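Local coordinates for protein Agap007691-pb (Anopheles gambiae, PDB 5C98) that has the serpin fold and may inhibit serine proteases, as members of this family generally do, although its own function is unknown, at residues A[43-48]-A[87-92]. Sequence-based numbering, arbitrary orientation.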
# COMPACT_ATOMS: atom_id res chain seq x y z
N PRO A 43 4.13 0.94 0.38
CA PRO A 43 5.53 0.84 0.83
C PRO A 43 5.74 1.50 2.18
O PRO A 43 6.60 1.06 2.95
CB PRO A 43 6.29 1.53 -0.31
CG PRO A 43 5.38 1.28 -1.53
CD PRO A 43 4.03 1.48 -0.99
N TYR A 44 5.02 2.57 2.47
CA TYR A 44 5.15 3.22 3.76
C TYR A 44 4.83 2.25 4.87
O TYR A 44 5.55 2.20 5.88
CB TYR A 44 4.23 4.44 3.82
CG TYR A 44 4.39 5.36 5.03
CD1 TYR A 44 5.65 5.73 5.49
CD2 TYR A 44 3.28 5.92 5.64
CE1 TYR A 44 5.79 6.61 6.54
CE2 TYR A 44 3.43 6.80 6.71
CZ TYR A 44 4.67 7.12 7.13
OH TYR A 44 4.85 8.01 8.17
N HIS A 45 3.73 1.48 4.74
CA HIS A 45 3.43 0.54 5.80
C HIS A 45 4.38 -0.67 5.79
O HIS A 45 4.63 -1.26 6.84
CB HIS A 45 1.99 0.13 5.80
CG HIS A 45 1.57 -0.47 7.10
ND1 HIS A 45 1.13 -1.77 7.21
CD2 HIS A 45 1.54 0.06 8.33
CE1 HIS A 45 0.85 -2.01 8.48
NE2 HIS A 45 1.10 -0.92 9.18
N VAL A 46 4.91 -1.04 4.62
CA VAL A 46 5.99 -2.04 4.59
C VAL A 46 7.12 -1.59 5.51
O VAL A 46 7.60 -2.35 6.35
CB VAL A 46 6.46 -2.28 3.14
CG1 VAL A 46 7.80 -3.01 3.07
CG2 VAL A 46 5.41 -3.01 2.31
N ARG A 47 7.55 -0.34 5.35
CA ARG A 47 8.60 0.25 6.19
C ARG A 47 8.18 0.25 7.66
O ARG A 47 8.96 -0.16 8.54
CB ARG A 47 8.95 1.66 5.69
CG ARG A 47 9.81 2.47 6.65
CD ARG A 47 8.96 3.37 7.53
NE ARG A 47 9.79 4.22 8.38
CZ ARG A 47 10.35 5.36 7.97
NH1 ARG A 47 10.17 5.79 6.73
NH2 ARG A 47 11.07 6.08 8.82
N LEU A 48 6.97 0.70 7.95
CA LEU A 48 6.58 0.83 9.35
C LEU A 48 6.50 -0.53 10.02
O LEU A 48 6.92 -0.69 11.18
CB LEU A 48 5.25 1.57 9.48
CG LEU A 48 5.37 3.05 9.15
CD1 LEU A 48 3.99 3.65 9.05
CD2 LEU A 48 6.19 3.85 10.18
N GLN A 87 1.08 5.68 14.47
CA GLN A 87 -0.14 6.22 15.07
C GLN A 87 -0.76 7.28 14.18
O GLN A 87 -1.99 7.39 14.11
CB GLN A 87 0.18 6.79 16.46
CG GLN A 87 -1.03 7.34 17.20
CD GLN A 87 -0.71 7.81 18.61
OE1 GLN A 87 -0.08 7.09 19.38
NE2 GLN A 87 -1.14 9.02 18.94
N GLN A 88 0.06 8.06 13.50
CA GLN A 88 -0.44 9.07 12.58
C GLN A 88 -1.09 8.44 11.35
O GLN A 88 -2.10 8.94 10.85
CB GLN A 88 0.72 9.99 12.18
CG GLN A 88 0.48 10.93 11.03
CD GLN A 88 1.67 11.85 10.79
OE1 GLN A 88 1.57 13.06 11.00
NE2 GLN A 88 2.81 11.29 10.36
N LEU A 89 -0.55 7.32 10.87
CA LEU A 89 -1.03 6.68 9.65
C LEU A 89 -2.37 6.01 9.87
O LEU A 89 -3.32 6.22 9.10
CB LEU A 89 -0.03 5.63 9.18
CG LEU A 89 -0.48 4.87 7.92
CD1 LEU A 89 -0.77 5.81 6.76
CD2 LEU A 89 0.53 3.83 7.54
N HIS A 90 -2.47 5.16 10.87
CA HIS A 90 -3.70 4.46 11.14
C HIS A 90 -4.71 5.45 11.69
O HIS A 90 -4.45 6.14 12.69
CB HIS A 90 -3.44 3.33 12.13
CG HIS A 90 -4.65 2.54 12.45
ND1 HIS A 90 -5.27 1.71 11.55
CD2 HIS A 90 -5.38 2.47 13.58
CE1 HIS A 90 -6.32 1.16 12.11
NE2 HIS A 90 -6.41 1.60 13.35
N ASP A 91 -5.86 5.56 11.03
CA ASP A 91 -6.78 6.66 11.31
C ASP A 91 -8.20 6.14 11.18
O ASP A 91 -8.95 6.48 10.26
CB ASP A 91 -6.49 7.82 10.36
CG ASP A 91 -7.31 9.05 10.68
OD1 ASP A 91 -7.84 9.12 11.80
OD2 ASP A 91 -7.40 9.95 9.80
N GLY A 92 -8.57 5.28 12.13
CA GLY A 92 -9.92 4.83 12.34
C GLY A 92 -10.73 4.54 11.10
O GLY A 92 -10.47 3.60 10.34
O HOH W 1 2.61 8.69 9.46
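Leu89 pushes one methyl, CD2, into a recess formed by Tyr44, His45 and Leu48, and nearly all of the direct packing between 43-48 and 87-92 runs through that carbon. Leu89 CD2 lies 3.9 Å from Tyr44 CD2, and the two side chains run antiparallel, side by side. The same methyl is 3.8 Å from Leu48 CD1 and 4.0 Å from His45 CD2, so three residues of one helix, two of them a turn apart, share a single leucine branch. In Leu89 CG is anti to the backbone N (chi1 178°), which carries the branch toward helix 43-51. Within 43-48, Leu48 CD1 sits over the centre of the Tyr44 ring, 3.9 Å above its plane. The polar link is indirect. A water at the edge of the phenol, in the ring plane, is 2.7 Å from Tyr44 OH and accepts a hydrogen bond of 2.8 Å from Gln88 NE2, bridging a gap too wide for the two side chains to bond directly. His45 contributes carbon to this contact, while its ND1 is hydrogen-bonded to Ser173 OG on strand 169-177. The contact thus joins the early part of helix 43-51 to the last turn of helix 75-89, just before His90 leaves helical geometry. Leu85, one turn before Leu89, continues the packing against Tyr44 and Leu48; Tyr44 also touches Asn21 of helix 15-32, and on strand 95-104 Ala97 meets both His45 and Leu89, bringing this buried contact between the two helices of the serpin fold against that strand.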